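Local coordinates for GDSL-like protein (Collinsella aerofaciens ATCC 25986, PDB 7BXD), which is a GDSL-like protein of the SGNH-hydrolase clan that probably hydrolyses acyl esters, at residues P193-P205 / G225-L237. Numbering follows the deposited sequence.
Sequences PVIDLYAQSGISP and GYERLAHRIAAGL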
loop_
_atom_site.group_PDB
_atom_site.type_symbol
_atom_site.label_atom_id
_atom_site.label_comp_id
_atom_site.label_asym_id
_atom_site.label_seq_id
_atom_site.Cartn_x
_atom_site.Cartn_y
_atom_site.Cartn_z
ATOM N N PRO A 193 -10.912 4.027 -7.911
ATOM C CA PRO A 193 -9.754 3.908 -8.808
ATOM C C PRO A 193 -8.596 3.156 -8.159
ATOM O O PRO A 193 -8.333 3.292 -6.954
ATOM C CB PRO A 193 -9.399 5.372 -9.081
ATOM C CG PRO A 193 -10.662 6.136 -8.842
ATOM C CD PRO A 193 -11.300 5.440 -7.683
ATOM N N VAL A 194 -7.882 2.384 -8.991
ATOM C CA VAL A 194 -6.762 1.560 -8.535
ATOM C C VAL A 194 -5.542 1.832 -9.408
ATOM O O VAL A 194 -5.656 1.881 -10.638
ATOM C CB VAL A 194 -7.121 0.056 -8.587
ATOM C CG1 VAL A 194 -5.922 -0.807 -8.244
ATOM C CG2 VAL A 194 -8.276 -0.247 -7.639
ATOM N N ILE A 195 -4.378 1.969 -8.778
ATOM C CA ILE A 195 -3.085 1.921 -9.471
ATOM C C ILE A 195 -2.486 0.553 -9.173
ATOM O O ILE A 195 -2.203 0.236 -8.012
ATOM C CB ILE A 195 -2.144 3.046 -8.992
ATOM C CG1 ILE A 195 -2.788 4.421 -9.192
ATOM C CG2 ILE A 195 -0.775 2.919 -9.704
ATOM C CD1 ILE A 195 -2.096 5.552 -8.479
ATOM N N ASP A 196 -2.326 -0.273 -10.209
ATOM C CA ASP A 196 -1.983 -1.685 -9.988
ATOM C C ASP A 196 -0.462 -1.837 -9.955
ATOM O O ASP A 196 0.174 -2.290 -10.922
ATOM C CB ASP A 196 -2.638 -2.566 -11.046
ATOM C CG ASP A 196 -2.585 -4.040 -10.690
ATOM O OD1 ASP A 196 -1.897 -4.445 -9.720
ATOM O OD2 ASP A 196 -3.221 -4.818 -11.431
ATOM N N LEU A 197 0.136 -1.442 -8.817
ATOM C CA LEU A 197 1.582 -1.593 -8.623
ATOM C C LEU A 197 2.003 -3.054 -8.506
ATOM O O LEU A 197 3.135 -3.394 -8.912
ATOM C CB LEU A 197 2.059 -0.829 -7.381
ATOM C CG LEU A 197 1.912 0.694 -7.457
ATOM C CD1 LEU A 197 2.429 1.307 -6.143
ATOM C CD2 LEU A 197 2.609 1.305 -8.684
ATOM N N TYR A 198 1.122 -3.916 -7.992
ATOM C CA TYR A 198 1.399 -5.353 -8.022
ATOM C C TYR A 198 1.803 -5.796 -9.422
ATOM O O TYR A 198 2.799 -6.511 -9.606
ATOM C CB TYR A 198 0.158 -6.109 -7.554
ATOM C CG TYR A 198 0.304 -7.614 -7.640
ATOM C CD1 TYR A 198 1.040 -8.348 -6.699
ATOM C CD2 TYR A 198 -0.332 -8.326 -8.674
ATOM C CE1 TYR A 198 1.117 -9.744 -6.779
ATOM C CE2 TYR A 198 -0.267 -9.708 -8.751
ATOM C CZ TYR A 198 0.474 -10.421 -7.819
ATOM O OH TYR A 198 0.593 -11.789 -7.915
ATOM N N ALA A 199 1.001 -5.393 -10.422
ATOM C CA ALA A 199 1.240 -5.824 -11.795
ATOM C C ALA A 199 2.210 -4.929 -12.551
ATOM O O ALA A 199 2.830 -5.411 -13.511
ATOM C CB ALA A 199 -0.098 -5.848 -12.548
ATOM N N GLN A 200 2.343 -3.634 -12.183
ATOM C CA GLN A 200 2.974 -2.676 -13.098
ATOM C C GLN A 200 3.876 -1.654 -12.414
ATOM O O GLN A 200 4.111 -0.577 -12.969
ATOM C CB GLN A 200 1.934 -1.935 -13.917
ATOM C CG GLN A 200 1.142 -2.844 -14.845
ATOM C CD GLN A 200 0.433 -2.086 -15.940
ATOM O OE1 GLN A 200 0.740 -0.924 -16.213
ATOM N NE2 GLN A 200 -0.562 -2.721 -16.541
ATOM N N SER A 201 4.450 -1.966 -11.257
ATOM C CA SER A 201 5.322 -0.964 -10.629
ATOM C C SER A 201 6.571 -0.640 -11.439
ATOM O O SER A 201 7.174 0.432 -11.237
ATOM C CB SER A 201 5.775 -1.427 -9.264
ATOM O OG SER A 201 6.651 -2.524 -9.425
ATOM N N GLY A 202 7.014 -1.575 -12.284
ATOM C CA GLY A 202 8.232 -1.411 -13.051
ATOM C C GLY A 202 9.496 -1.684 -12.270
ATOM O O GLY A 202 10.594 -1.358 -12.756
ATOM N N ILE A 203 9.401 -2.292 -11.096
ATOM C CA ILE A 203 10.573 -2.702 -10.327
ATOM C C ILE A 203 10.331 -4.133 -9.901
ATOM O O ILE A 203 9.362 -4.394 -9.185
ATOM C CB ILE A 203 10.786 -1.830 -9.080
ATOM C CG1 ILE A 203 10.777 -0.343 -9.449
ATOM C CG2 ILE A 203 12.096 -2.248 -8.403
ATOM C CD1 ILE A 203 10.970 0.599 -8.249
ATOM N N SER A 204 11.180 -5.073 -10.359
ATOM C CA SER A 204 10.921 -6.484 -10.048
ATOM C C SER A 204 11.934 -7.046 -9.082
ATOM O O SER A 204 13.128 -7.110 -9.410
ATOM C CB SER A 204 10.926 -7.359 -11.294
ATOM O OG SER A 204 10.652 -8.706 -10.904
ATOM N N PRO A 205 11.511 -7.571 -7.933
ATOM C CA PRO A 205 12.470 -8.247 -7.052
ATOM C C PRO A 205 12.948 -9.568 -7.628
ATOM O O PRO A 205 13.891 -10.135 -7.069
ATOM C CB PRO A 205 11.675 -8.421 -5.757
ATOM C CG PRO A 205 10.211 -8.552 -6.263
ATOM C CD PRO A 205 10.120 -7.591 -7.413
ATOM N N GLY A 225 15.291 3.045 -5.354
ATOM C CA GLY A 225 14.046 2.329 -5.635
ATOM C C GLY A 225 12.821 3.166 -5.308
ATOM O O GLY A 225 11.856 3.183 -6.066
ATOM N N TYR A 226 12.848 3.882 -4.170
ATOM C CA TYR A 226 11.705 4.715 -3.820
ATOM C C TYR A 226 11.562 5.891 -4.764
ATOM O O TYR A 226 10.432 6.288 -5.073
ATOM C CB TYR A 226 11.836 5.223 -2.368
ATOM C CG TYR A 226 11.437 4.209 -1.324
ATOM C CD1 TYR A 226 10.151 3.670 -1.328
ATOM C CD2 TYR A 226 12.311 3.831 -0.301
ATOM C CE1 TYR A 226 9.753 2.720 -0.406
ATOM C CE2 TYR A 226 11.923 2.899 0.651
ATOM C CZ TYR A 226 10.643 2.332 0.596
ATOM O OH TYR A 226 10.244 1.370 1.502
ATOM N N GLU A 227 12.682 6.446 -5.252
ATOM C CA GLU A 227 12.575 7.509 -6.247
ATOM C C GLU A 227 11.929 6.998 -7.529
ATOM O O GLU A 227 11.052 7.661 -8.104
ATOM C CB GLU A 227 13.964 8.112 -6.511
ATOM C CG GLU A 227 13.918 9.405 -7.361
ATOM C CD GLU A 227 14.173 9.196 -8.862
ATOM O OE1 GLU A 227 14.272 8.039 -9.345
ATOM O OE2 GLU A 227 14.236 10.208 -9.586
ATOM N N ARG A 228 12.357 5.821 -7.992
ATOM C CA ARG A 228 11.756 5.247 -9.197
ATOM C C ARG A 228 10.286 4.937 -8.973
ATOM O O ARG A 228 9.443 5.248 -9.828
ATOM C CB ARG A 228 12.561 4.000 -9.586
ATOM C CG ARG A 228 11.997 3.284 -10.808
ATOM C CD ARG A 228 12.975 2.241 -11.295
ATOM N NE ARG A 228 12.399 1.446 -12.374
ATOM C CZ ARG A 228 13.059 0.961 -13.409
ATOM N NH1 ARG A 228 14.323 1.288 -13.630
ATOM N NH2 ARG A 228 12.418 0.168 -14.266
ATOM N N LEU A 229 9.949 4.365 -7.821
ATOM C CA LEU A 229 8.547 4.085 -7.525
ATOM C C LEU A 229 7.717 5.365 -7.526
ATOM O O LEU A 229 6.579 5.364 -7.991
ATOM C CB LEU A 229 8.435 3.353 -6.186
ATOM C CG LEU A 229 7.143 2.605 -5.922
ATOM C CD1 LEU A 229 7.016 1.389 -6.862
ATOM C CD2 LEU A 229 7.109 2.146 -4.480
ATOM N N ALA A 230 8.270 6.458 -6.994
ATOM C CA ALA A 230 7.540 7.722 -6.984
ATOM C C ALA A 230 7.155 8.159 -8.394
ATOM O O ALA A 230 6.067 8.699 -8.614
ATOM C CB ALA A 230 8.358 8.823 -6.328
ATOM N N HIS A 231 8.042 7.966 -9.371
ATOM C CA HIS A 231 7.698 8.341 -10.737
ATOM C C HIS A 231 6.539 7.504 -11.261
ATOM O O HIS A 231 5.625 8.038 -11.926
ATOM C CB HIS A 231 8.932 8.209 -11.626
ATOM C CG HIS A 231 9.904 9.344 -11.473
ATOM N ND1 HIS A 231 10.070 10.333 -12.419
ATOM C CD2 HIS A 231 10.735 9.668 -10.451
ATOM C CE1 HIS A 231 10.983 11.197 -12.003
ATOM N NE2 HIS A 231 11.401 10.820 -10.811
ATOM N N ARG A 232 6.560 6.196 -10.996
ATOM C CA ARG A 232 5.460 5.341 -11.450
ATOM C C ARG A 232 4.147 5.724 -10.774
ATOM O O ARG A 232 3.084 5.735 -11.415
ATOM C CB ARG A 232 5.799 3.866 -11.192
ATOM C CG ARG A 232 4.690 2.888 -11.584
ATOM C CD ARG A 232 4.527 2.820 -13.091
ATOM N NE ARG A 232 3.374 2.037 -13.530
ATOM C CZ ARG A 232 2.149 2.514 -13.703
ATOM N NH1 ARG A 232 1.887 3.772 -13.419
ATOM N NH2 ARG A 232 1.171 1.719 -14.178
ATOM N N ILE A 233 4.202 6.034 -9.480
ATOM C CA ILE A 233 3.012 6.430 -8.736
ATOM C C ILE A 233 2.479 7.757 -9.259
ATOM O O ILE A 233 1.266 7.928 -9.419
ATOM C CB ILE A 233 3.314 6.459 -7.226
ATOM C CG1 ILE A 233 3.573 5.054 -6.704
ATOM C CG2 ILE A 233 2.220 7.184 -6.469
ATOM C CD1 ILE A 233 4.225 5.004 -5.324
ATOM N N ALA A 234 3.365 8.718 -9.532
ATOM C CA ALA A 234 2.902 9.986 -10.084
ATOM C C ALA A 234 2.155 9.764 -11.390
ATOM O O ALA A 234 1.102 10.375 -11.622
ATOM C CB ALA A 234 4.090 10.929 -10.260
ATOM N N ALA A 235 2.705 8.933 -12.278
ATOM C CA ALA A 235 2.025 8.678 -13.548
ATOM C C ALA A 235 0.675 8.033 -13.292
ATOM O O ALA A 235 -0.322 8.379 -13.951
ATOM C CB ALA A 235 2.900 7.790 -14.436
ATOM N N GLY A 236 0.625 7.091 -12.342
ATOM C CA GLY A 236 -0.624 6.425 -12.044
ATOM C C GLY A 236 -1.676 7.360 -11.497
ATOM O O GLY A 236 -2.852 7.252 -11.847
ATOM N N LEU A 237 -1.286 8.257 -10.592
ATOM C CA LEU A 237 -2.249 9.189 -10.001
ATOM C C LEU A 237 -2.776 10.169 -11.043
ATOM O O LEU A 237 -3.976 10.461 -11.083
ATOM C CB LEU A 237 -1.619 9.956 -8.833
ATOM C CG LEU A 237 -1.513 9.230 -7.494
ATOM C CD1 LEU A 237 -0.640 10.006 -6.520
ATOM C CD2 LEU A 237 -2.922 8.993 -6.924
HETATM O O HOH W 1 9.373 1.773 -12.465
#
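Ile-195, Leu-197 and Ile-203 pack on segment 225-237 of helix 223-240 in a strand-and-loop-on-helix contact at the edge of the parallel sheet, and two arginines tie its solvent side to backbone carbonyls. At the strand end, Gly-236, which has no side chain, lets Ile-195 CD1 come to 3.5 Å from its C atom. Leu-197 CD1 meets Ile-233 CG1 at 4.0 Å, the two chains crossing at about a right angle. Turned about its CB-CG bond (chi2 70°), the Arg-232 chain bends and brings NE to Gln-200 O at 2.8 Å, with an N-H...O angle of 144°; its NH2 adds a weak bond to Gln-200 OE1. A leucine in place of Arg-232 would probably leave Gln-200 O without this donor, and Gln-200 OE1 without its weak one. Arg-228, extended alongside Ile-203, bonds weakly through NH2 to Gly-202 O (2.8 Å, 129°), while Tyr-214 takes its NH1; a water links its NE to Ser-201 O. Ile-203 CD1 reaches Gly-225 O at 3.5 Å. Met-150 of the adjoining strand 146-150 touches Ile-195, Leu-197 and Ile-233, and helix 55-61 packs against Ala-230 and Ala-234, placing helix 223-240 between that helix and the sheet-edge segment, as in an alpha/beta/alpha SGNH-hydrolase fold.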